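Local coordinates for ribosomal-protein-alanine acetyltransferase (Clostridium acetobutylicum, PDB 3DNS) that probably transfers an acetyl group to the N-terminal alanine of a ribosomal protein, the chain here being the N-terminal GNAT-type domain of a longer protein, at residues A[10-15]-A[20-25]; A[35-40]-A[45-50]; A[70-75]-A[84-89]. All coordinates share one frame; numbering follows the deposited sequence.

All three contacts draw on one mixed beta-sheet. Contact 1 (10-15 with 20-25) and contact 2 (35-40 with 45-50) are successive antiparallel hairpins, joined edge to edge because strands 21-26 and 31-41 are neighbours; both rest on backbone hydrogen bonds and are partly buried, one side of each turned to helix 61-78 and the other bearing charged groups. The centre of contact 3 (70-75 with 84-89) lies about 4 Å from the centre of the chain, against about 11 Å and 9 Å for contacts 1 and 2. It joins that helix to strand 83-89 by apolar side chains alone, and Phe49 of contact 2 packs on both of its elements.

Contact 1: A[10-15]-A[20-25]; sequences TKIEKV and REYLIT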
loop_
_atom_site.group_PDB
_atom_site.type_symbol
_atom_site.label_atom_id
_atom_site.label_comp_id
_atom_site.label_asym_id
_atom_site.label_seq_id
_atom_site.Cartn_x
_atom_site.Cartn_y
_atom_site.Cartn_z
ATOM N N THR A 10 12.728 6.874 1.942
ATOM C CA THR A 10 12.259 5.505 2.044
ATOM C C THR A 10 13.108 4.701 3.017
ATOM O O THR A 10 14.184 5.123 3.416
ATOM C CB THR A 10 12.194 4.818 0.608
ATOM O OG1 THR A 10 13.481 4.880 -0.032
ATOM C CG2 THR A 10 11.161 5.535 -0.290
ATOM N N LYS A 11 12.580 3.529 3.394
ATOM C CA LYS A 11 13.260 2.560 4.243
ATOM C C LYS A 11 13.024 1.138 3.697
ATOM O O LYS A 11 11.936 0.826 3.213
ATOM C CB LYS A 11 12.754 2.672 5.695
ATOM C CG LYS A 11 12.818 4.093 6.238
ATOM C CD LYS A 11 12.333 4.212 7.734
ATOM C CE LYS A 11 12.773 5.551 8.370
ATOM N NZ LYS A 11 12.198 5.856 9.741
ATOM N N ILE A 12 14.064 0.300 3.760
ATOM C CA ILE A 12 13.944 -1.099 3.371
ATOM C C ILE A 12 14.417 -1.928 4.593
ATOM O O ILE A 12 15.531 -1.729 5.107
ATOM C CB ILE A 12 14.786 -1.423 2.134
ATOM C CG1 ILE A 12 14.368 -0.576 0.919
ATOM C CG2 ILE A 12 14.709 -2.941 1.829
ATOM C CD1 ILE A 12 15.338 -0.713 -0.252
ATOM N N GLU A 13 13.566 -2.824 5.073
ATOM C CA GLU A 13 13.857 -3.597 6.269
ATOM C C GLU A 13 13.446 -5.028 6.060
ATOM O O GLU A 13 12.428 -5.286 5.443
ATOM C CB GLU A 13 13.075 -3.056 7.467
ATOM C CG GLU A 13 13.585 -1.699 7.924
ATOM C CD GLU A 13 12.626 -0.983 8.850
ATOM O OE1 GLU A 13 11.549 -0.569 8.363
ATOM O OE2 GLU A 13 12.970 -0.821 10.039
ATOM N N LYS A 14 14.201 -5.953 6.649
ATOM C CA LYS A 14 13.902 -7.394 6.614
ATOM C C LYS A 14 12.664 -7.670 7.430
ATOM O O LYS A 14 12.476 -7.081 8.471
ATOM C CB LYS A 14 15.072 -8.194 7.175
ATOM C CG LYS A 14 15.272 -9.536 6.452
ATOM C CD LYS A 14 16.521 -10.219 6.925
ATOM C CE LYS A 14 17.036 -11.190 5.916
ATOM N NZ LYS A 14 18.402 -11.607 6.338
ATOM N N VAL A 15 11.777 -8.524 6.937
ATOM C CA VAL A 15 10.541 -8.874 7.667
ATOM C C VAL A 15 10.857 -9.917 8.730
ATOM O O VAL A 15 11.386 -10.974 8.409
ATOM C CB VAL A 15 9.473 -9.447 6.725
ATOM C CG1 VAL A 15 8.357 -10.072 7.561
ATOM C CG2 VAL A 15 8.970 -8.315 5.760
ATOM N N ARG A 20 14.184 -13.905 3.319
ATOM C CA ARG A 20 14.193 -13.401 1.938
ATOM C C ARG A 20 13.054 -12.440 1.625
ATOM O O ARG A 20 12.716 -12.254 0.470
ATOM C CB ARG A 20 14.242 -14.549 0.915
ATOM C CG ARG A 20 15.571 -15.239 0.823
ATOM C CD ARG A 20 15.533 -16.275 -0.280
ATOM N NE ARG A 20 16.760 -17.036 -0.357
ATOM C CZ ARG A 20 17.192 -17.656 -1.455
ATOM N NH1 ARG A 20 18.333 -18.314 -1.409
ATOM N NH2 ARG A 20 16.494 -17.624 -2.595
ATOM N N GLU A 21 12.491 -11.800 2.657
ATOM C CA GLU A 21 11.422 -10.828 2.457
ATOM C C GLU A 21 11.785 -9.497 3.124
ATOM O O GLU A 21 12.277 -9.444 4.275
ATOM C CB GLU A 21 10.091 -11.354 2.968
ATOM C CG GLU A 21 8.945 -10.488 2.575
ATOM C CD GLU A 21 7.599 -11.006 3.143
ATOM O OE1 GLU A 21 7.276 -12.214 3.050
ATOM O OE2 GLU A 21 6.862 -10.171 3.657
ATOM N N TYR A 22 11.543 -8.418 2.402
ATOM C CA TYR A 22 11.869 -7.088 2.914
ATOM C C TYR A 22 10.712 -6.180 2.705
ATOM O O TYR A 22 10.060 -6.227 1.656
ATOM C CB TYR A 22 13.081 -6.486 2.207
ATOM C CG TYR A 22 14.301 -7.311 2.346
ATOM C CD1 TYR A 22 15.299 -6.955 3.215
ATOM C CD2 TYR A 22 14.456 -8.480 1.572
ATOM C CE1 TYR A 22 16.444 -7.754 3.342
ATOM C CE2 TYR A 22 15.544 -9.237 1.683
ATOM C CZ TYR A 22 16.548 -8.893 2.566
ATOM O OH TYR A 22 17.642 -9.747 2.650
ATOM N N LEU A 23 10.510 -5.316 3.676
ATOM C CA LEU A 23 9.408 -4.363 3.706
ATOM C C LEU A 23 9.935 -3.012 3.249
ATOM O O LEU A 23 10.948 -2.508 3.807
ATOM C CB LEU A 23 8.908 -4.256 5.138
ATOM C CG LEU A 23 7.719 -3.351 5.405
ATOM C CD1 LEU A 23 6.441 -3.981 4.780
ATOM C CD2 LEU A 23 7.544 -3.163 6.937
ATOM N N ILE A 24 9.245 -2.406 2.277
ATOM C CA ILE A 24 9.537 -0.996 1.894
ATOM C C ILE A 24 8.485 -0.056 2.491
ATOM O O ILE A 24 7.319 -0.247 2.298
ATOM C CB ILE A 24 9.557 -0.780 0.330
ATOM C CG1 ILE A 24 10.237 -1.960 -0.375
ATOM C CG2 ILE A 24 10.111 0.632 -0.036
ATOM C CD1 ILE A 24 9.986 -2.089 -1.924
ATOM N N THR A 25 8.928 0.975 3.198
ATOM C CA THR A 25 8.006 1.984 3.781
ATOM C C THR A 25 8.500 3.398 3.481
ATOM O O THR A 25 9.669 3.583 3.055
ATOM C CB THR A 25 7.850 1.837 5.316
ATOM O OG1 THR A 25 9.109 2.003 5.913
ATOM C CG2 THR A 25 7.365 0.455 5.677
HETATM O O HOH W 1 10.672 -0.649 5.925
HETATM O O HOH W 2 19.177 -9.457 4.632
#
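Lys11 and Thr25, then Glu13 and Leu23, form antiparallel hydrogen-bonded pairs, with Ile12-Ile24 and Lys14-Tyr22 as the non-hydrogen-bonded pairs between and beyond them. The shortest backbone bond runs from Leu23 N to Glu13 O, 2.6 Å and nearly straight at 168°; Val15 N to Glu21 O, 2.9 Å, extends the ladder toward the turn. On one face Tyr22 swings its ring beside its own backbone N (chi1 -59°), against the extended chain of Lys14, which crosses it obliquely. Lys14 CG sits 4.2 Å from the ring centroid in an off-centre CH-pi contact, and farther out Lys14 CE comes 3.6 Å from Tyr22 OH. A water in the plane of the ring ties the two ends together, accepting from Lys14 NZ and lying 2.5 Å from Tyr22 OH. This is a beta hairpin near the N-terminal edge of the GNAT-type sheet, and Ile12 and Ile24, on the same face as Tyr22, pack against helix 61-78. On the other face a second water lies 2.6 Å from Glu13 OE1 and 2.8 Å from Leu23 O, and also bonds Thr25 OG1. Glu13 OE1 forms a salt bridge with Lys58 of the second subunit; that lysine also packs on Thr25.

Contact 2: A[35-40]-A[45-50]; sequences IFIVDL and RFCMFR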
loop_
_atom_site.group_PDB
_atom_site.type_symbol
_atom_site.label_atom_id
_atom_site.label_comp_id
_atom_site.label_asym_id
_atom_site.label_seq_id
_atom_site.Cartn_x
_atom_site.Cartn_y
_atom_site.Cartn_z
ATOM N N ILE A 35 9.909 -6.542 -1.107
ATOM C CA ILE A 35 10.886 -7.179 -1.971
ATOM C C ILE A 35 10.945 -8.611 -1.519
ATOM O O ILE A 35 10.970 -8.868 -0.313
ATOM C CB ILE A 35 12.268 -6.475 -1.868
ATOM C CG1 ILE A 35 12.279 -5.188 -2.717
ATOM C CG2 ILE A 35 13.407 -7.394 -2.324
ATOM C CD1 ILE A 35 13.406 -4.225 -2.314
ATOM N N PHE A 36 10.948 -9.539 -2.492
ATOM C CA PHE A 36 11.051 -10.956 -2.236
ATOM C C PHE A 36 12.217 -11.489 -2.997
ATOM O O PHE A 36 12.216 -11.440 -4.223
ATOM C CB PHE A 36 9.775 -11.694 -2.729
ATOM C CG PHE A 36 8.529 -11.237 -2.082
ATOM C CD1 PHE A 36 8.082 -11.809 -0.907
ATOM C CD2 PHE A 36 7.822 -10.185 -2.602
ATOM C CE1 PHE A 36 6.905 -11.360 -0.278
ATOM C CE2 PHE A 36 6.666 -9.759 -1.998
ATOM C CZ PHE A 36 6.209 -10.343 -0.835
ATOM N N ILE A 37 13.199 -12.049 -2.304
ATOM C CA ILE A 37 14.346 -12.667 -3.003
ATOM C C ILE A 37 13.902 -14.033 -3.564
ATOM O O ILE A 37 13.427 -14.869 -2.833
ATOM C CB ILE A 37 15.598 -12.820 -2.110
ATOM C CG1 ILE A 37 15.992 -11.463 -1.459
ATOM C CG2 ILE A 37 16.780 -13.420 -2.913
ATOM C CD1 ILE A 37 16.384 -10.431 -2.437
ATOM N N VAL A 38 14.076 -14.207 -4.863
ATOM C CA VAL A 38 13.588 -15.354 -5.638
ATOM C C VAL A 38 14.761 -16.285 -5.916
ATOM O O VAL A 38 14.624 -17.492 -5.725
ATOM C CB VAL A 38 12.765 -14.883 -6.905
ATOM C CG1 VAL A 38 12.451 -15.984 -7.851
ATOM C CG2 VAL A 38 11.427 -14.192 -6.441
ATOM N N ASP A 39 15.934 -15.733 -6.195
ATOM C CA ASP A 39 17.089 -16.529 -6.513
ATOM C C ASP A 39 18.332 -15.771 -6.051
ATOM O O ASP A 39 18.471 -14.590 -6.315
ATOM C CB ASP A 39 17.115 -16.811 -8.039
ATOM C CG ASP A 39 17.959 -18.011 -8.432
ATOM O OD1 ASP A 39 18.046 -19.038 -7.689
ATOM O OD2 ASP A 39 18.486 -17.943 -9.565
ATOM N N LEU A 40 19.228 -16.474 -5.362
ATOM C CA LEU A 40 20.465 -15.896 -4.853
ATOM C C LEU A 40 21.497 -16.983 -4.946
ATOM O O LEU A 40 21.284 -18.100 -4.458
ATOM C CB LEU A 40 20.282 -15.445 -3.401
ATOM C CG LEU A 40 21.445 -14.822 -2.629
ATOM C CD1 LEU A 40 21.801 -13.514 -3.309
ATOM C CD2 LEU A 40 21.148 -14.621 -1.099
ATOM N N ARG A 45 27.396 -15.022 -8.102
ATOM C CA ARG A 45 27.290 -13.624 -7.659
ATOM C C ARG A 45 26.004 -13.013 -8.235
ATOM O O ARG A 45 26.008 -11.902 -8.770
ATOM C CB ARG A 45 28.568 -12.816 -8.026
ATOM C CG ARG A 45 29.904 -13.379 -7.461
ATOM C CD ARG A 45 31.154 -12.691 -8.061
ATOM N NE ARG A 45 31.129 -11.328 -7.579
ATOM C CZ ARG A 45 31.579 -10.243 -8.201
ATOM N NH1 ARG A 45 32.184 -10.298 -9.392
ATOM N NH2 ARG A 45 31.376 -9.065 -7.618
ATOM N N PHE A 46 24.923 -13.785 -8.153
ATOM C CA PHE A 46 23.671 -13.499 -8.886
ATOM C C PHE A 46 22.549 -13.354 -7.863
ATOM O O PHE A 46 22.446 -14.148 -6.932
ATOM C CB PHE A 46 23.386 -14.622 -9.889
ATOM C CG PHE A 46 22.013 -14.528 -10.576
ATOM C CD1 PHE A 46 21.760 -13.544 -11.508
ATOM C CD2 PHE A 46 21.013 -15.406 -10.261
ATOM C CE1 PHE A 46 20.542 -13.405 -12.111
ATOM C CE2 PHE A 46 19.767 -15.295 -10.866
ATOM C CZ PHE A 46 19.534 -14.287 -11.805
ATOM N N CYS A 47 21.749 -12.307 -7.998
ATOM C CA CYS A 47 20.585 -12.108 -7.159
ATOM C C CYS A 47 19.438 -11.688 -8.020
ATOM O O CYS A 47 19.573 -10.696 -8.734
ATOM C CB CYS A 47 20.815 -11.004 -6.110
ATOM S SG CYS A 47 19.379 -10.783 -5.028
HETATM N N MSE A 48 18.306 -12.417 -7.929
HETATM C CA MSE A 48 17.061 -12.109 -8.662
HETATM C C MSE A 48 15.978 -11.966 -7.626
HETATM O O MSE A 48 15.850 -12.837 -6.782
HETATM C CB MSE A 48 16.647 -13.210 -9.660
HETATM C CG MSE A 48 15.306 -12.974 -10.300
HETATM SE SE MSE A 48 15.137 -13.905 -12.042
HETATM C CE MSE A 48 15.264 -15.704 -11.295
ATOM N N PHE A 49 15.250 -10.852 -7.675
ATOM C CA PHE A 49 14.112 -10.636 -6.769
ATOM C C PHE A 49 12.874 -10.102 -7.447
ATOM O O PHE A 49 12.930 -9.536 -8.557
ATOM C CB PHE A 49 14.467 -9.738 -5.610
ATOM C CG PHE A 49 14.913 -8.356 -5.978
ATOM C CD1 PHE A 49 14.026 -7.326 -6.014
ATOM C CD2 PHE A 49 16.251 -8.078 -6.200
ATOM C CE1 PHE A 49 14.454 -6.028 -6.280
ATOM C CE2 PHE A 49 16.673 -6.784 -6.467
ATOM C CZ PHE A 49 15.745 -5.767 -6.515
ATOM N N ARG A 50 11.749 -10.307 -6.759
ATOM C CA ARG A 50 10.447 -9.778 -7.162
ATOM C C ARG A 50 10.107 -8.554 -6.305
ATOM O O ARG A 50 10.195 -8.631 -5.073
ATOM C CB ARG A 50 9.352 -10.830 -7.013
ATOM C CG ARG A 50 7.975 -10.298 -7.381
ATOM C CD ARG A 50 6.963 -11.419 -7.496
ATOM N NE ARG A 50 7.058 -12.153 -8.775
ATOM C CZ ARG A 50 7.555 -13.377 -8.890
ATOM N NH1 ARG A 50 8.054 -13.998 -7.836
ATOM N NH2 ARG A 50 7.574 -13.987 -10.052
#
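Phe49 carries CG between its backbone N and carbonyl carbon (chi1 61°), which brings ring atom CD1 within 3.7 Å of Ile35 CG2, while Ile37, bent back at chi2 (-63°), sets CD1 against both Phe49 CB and Cys47 SG. Leu40 CD1 reaches Cys47 from the other end, 3.9 Å from its CB, completing an apolar row on this face. On the opposite face, Asp39 OD2 lies in the plane of the Phe46 ring at its edge, 3.2 Å from Phe46 CE2, and so faces the weakly positive C-H rim; the carboxylate and ring planes stand 72° apart. Asp39 CB also touches the methyl CE of Met48, a selenomethionine. Val38 CG2 packs 3.7 Å from Arg50 NH1, obliquely to the guanidinium, whose NE is in a salt bridge with Glu121.

The backbone changes register here. Phe36 and Arg50 exchange two 2.8 Å bonds between their N and O atoms, but then Val38 N and Asp39 N both donate to Met48 O, each at 3.0 Å. That is a classic beta bulge, and it turns Val38 CB toward the partner strand. Met48 N closes the far side on Asp39 O at 2.7 Å, nearly straight.

The hairpin sits mid-sheet, with strand 21-26 beside 31-41 and strand 83-89 beside 46-53. Helix 61-78 covers the Ile35-Phe49 face, where the Phe71 ring meets that of Phe49 edge-to-face.

Contact 3: A[70-75]-A[84-89]; sequences VFMEFL and VNIIVD
Met72, a selenomethionine, leans from helix 61-78 onto Val84 and Ile86 of strand 83-89. Its CB points to the side of the strand and makes no contact with it; CG lies beside the backbone N (chi1 -72°), and a further bend at chi2 (-41°) brings SE onto Val84. SE then rests 3.7 Å from Val84 CG1 and 4.1 Å from Val84 CB. Beyond it the terminal methyl CE meets Ile86 CD1 tip to tip at 4.1 Å, while staying equally near Val84 CG1. One turn on, Leu75 comes in at about a right angle to Val84: its CD1 is 3.8 Å from Val84 CG2 and 4.0 Å from Val84 CG1. Val84 thus meets both helix residues, CG1 touching each.

The helix and strand segments run 146° apart, their axes 10.9 Å from one another, as the returning half of the beta-alpha-beta unit made by strand 46-53, helix 61-78 and strand 83-89. Phe49 of the first strand packs on Met72, Val84 and Ile86, and Phe102 lies against Met72 and Ile86. No hydrogen bond joins the two segments, so packing of apolar surface carries this contact.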
loop_
_atom_site.group_PDB
_atom_site.type_symbol
_atom_site.label_atom_id
_atom_site.label_comp_id
_atom_site.label_asym_id
_atom_site.label_seq_id
_atom_site.Cartn_x
_atom_site.Cartn_y
_atom_site.Cartn_z
ATOM N N VAL A 70 18.860 2.681 -3.670
ATOM C CA VAL A 70 19.233 2.224 -2.332
ATOM C C VAL A 70 19.578 0.754 -2.301
ATOM O O VAL A 70 20.631 0.377 -1.753
ATOM C CB VAL A 70 18.094 2.499 -1.264
ATOM C CG1 VAL A 70 18.435 1.853 0.054
ATOM C CG2 VAL A 70 17.857 4.069 -1.040
ATOM N N PHE A 71 18.704 -0.072 -2.882
ATOM C CA PHE A 71 18.872 -1.530 -2.842
ATOM C C PHE A 71 20.019 -1.995 -3.746
ATOM O O PHE A 71 20.770 -2.909 -3.410
ATOM C CB PHE A 71 17.535 -2.230 -3.128
ATOM C CG PHE A 71 17.419 -3.613 -2.518
ATOM C CD1 PHE A 71 17.514 -3.799 -1.140
ATOM C CD2 PHE A 71 17.236 -4.732 -3.318
ATOM C CE1 PHE A 71 17.389 -5.072 -0.580
ATOM C CE2 PHE A 71 17.163 -6.004 -2.761
ATOM C CZ PHE A 71 17.236 -6.177 -1.407
HETATM N N MSE A 72 20.199 -1.351 -4.895
HETATM C CA MSE A 72 21.321 -1.713 -5.780
HETATM C C MSE A 72 22.668 -1.420 -5.122
HETATM O O MSE A 72 23.583 -2.202 -5.190
HETATM C CB MSE A 72 21.270 -0.935 -7.132
HETATM C CG MSE A 72 20.196 -1.311 -8.164
HETATM SE SE MSE A 72 19.877 -3.197 -8.363
HETATM C CE MSE A 72 18.554 -3.320 -6.911
ATOM N N GLU A 73 22.783 -0.261 -4.504
ATOM C CA GLU A 73 23.994 0.089 -3.776
ATOM C C GLU A 73 24.328 -0.987 -2.737
ATOM O O GLU A 73 25.496 -1.423 -2.630
ATOM C CB GLU A 73 23.891 1.476 -3.110
ATOM C CG GLU A 73 25.146 1.893 -2.217
ATOM C CD GLU A 73 26.358 2.295 -3.019
ATOM O OE1 GLU A 73 26.228 2.464 -4.258
ATOM O OE2 GLU A 73 27.461 2.457 -2.422
ATOM N N PHE A 74 23.308 -1.399 -1.999
ATOM C CA PHE A 74 23.408 -2.525 -1.052
ATOM C C PHE A 74 23.893 -3.844 -1.672
ATOM O O PHE A 74 24.783 -4.485 -1.151
ATOM C CB PHE A 74 22.034 -2.783 -0.419
ATOM C CG PHE A 74 22.007 -3.949 0.603
ATOM C CD1 PHE A 74 22.770 -3.909 1.761
ATOM C CD2 PHE A 74 21.211 -5.067 0.380
ATOM C CE1 PHE A 74 22.722 -4.961 2.661
ATOM C CE2 PHE A 74 21.172 -6.115 1.246
ATOM C CZ PHE A 74 21.916 -6.074 2.382
ATOM N N LEU A 75 23.247 -4.270 -2.745
ATOM C CA LEU A 75 23.599 -5.531 -3.421
ATOM C C LEU A 75 24.969 -5.521 -4.090
ATOM O O LEU A 75 25.786 -6.468 -3.899
ATOM C CB LEU A 75 22.493 -5.898 -4.443
ATOM C CG LEU A 75 21.082 -6.317 -3.891
ATOM C CD1 LEU A 75 20.135 -6.683 -5.014
ATOM C CD2 LEU A 75 21.108 -7.465 -2.931
ATOM N N VAL A 84 22.191 -8.389 -10.992
ATOM C CA VAL A 84 20.929 -8.299 -10.354
ATOM C C VAL A 84 19.790 -8.326 -11.417
ATOM O O VAL A 84 19.809 -7.589 -12.415
ATOM C CB VAL A 84 20.852 -7.010 -9.500
ATOM C CG1 VAL A 84 19.451 -6.797 -8.956
ATOM C CG2 VAL A 84 21.920 -7.040 -8.331
ATOM N N ASN A 85 18.811 -9.184 -11.189
ATOM C CA ASN A 85 17.537 -9.158 -11.924
ATOM C C ASN A 85 16.329 -8.851 -11.030
ATOM O O ASN A 85 16.268 -9.256 -9.902
ATOM C CB ASN A 85 17.269 -10.476 -12.641
ATOM C CG ASN A 85 18.044 -10.587 -13.895
ATOM O OD1 ASN A 85 19.262 -10.794 -13.851
ATOM N ND2 ASN A 85 17.372 -10.374 -15.032
ATOM N N ILE A 86 15.383 -8.123 -11.599
ATOM C CA ILE A 86 14.175 -7.624 -10.912
ATOM C C ILE A 86 12.944 -8.021 -11.760
ATOM O O ILE A 86 12.878 -7.782 -12.963
ATOM C CB ILE A 86 14.171 -6.141 -10.715
ATOM C CG1 ILE A 86 15.538 -5.685 -10.142
ATOM C CG2 ILE A 86 12.969 -5.792 -9.785
ATOM C CD1 ILE A 86 15.716 -4.118 -9.720
ATOM N N ILE A 87 12.021 -8.704 -11.090
ATOM C CA ILE A 87 10.733 -9.111 -11.621
ATOM C C ILE A 87 9.719 -8.178 -11.002
ATOM O O ILE A 87 9.615 -8.066 -9.763
ATOM C CB ILE A 87 10.381 -10.534 -11.136
ATOM C CG1 ILE A 87 11.475 -11.548 -11.507
ATOM C CG2 ILE A 87 9.014 -10.937 -11.677
ATOM C CD1 ILE A 87 11.292 -12.910 -10.951
ATOM N N VAL A 88 8.944 -7.531 -11.862
ATOM C CA VAL A 88 7.882 -6.597 -11.455
ATOM C C VAL A 88 6.660 -6.763 -12.341
ATOM O O VAL A 88 6.759 -7.063 -13.541
ATOM C CB VAL A 88 8.292 -5.096 -11.552
ATOM C CG1 VAL A 88 9.266 -4.732 -10.509
ATOM C CG2 VAL A 88 8.857 -4.748 -12.913
ATOM N N ASP A 89 5.508 -6.607 -11.726
ATOM C CA ASP A 89 4.223 -6.566 -12.415
ATOM C C ASP A 89 4.304 -5.457 -13.435
ATOM O O ASP A 89 4.898 -4.404 -13.160
ATOM C CB ASP A 89 3.127 -6.318 -11.355
ATOM C CG ASP A 89 1.784 -6.107 -11.927
ATOM O OD1 ASP A 89 1.703 -5.650 -13.076
ATOM O OD2 ASP A 89 0.804 -6.426 -11.223
#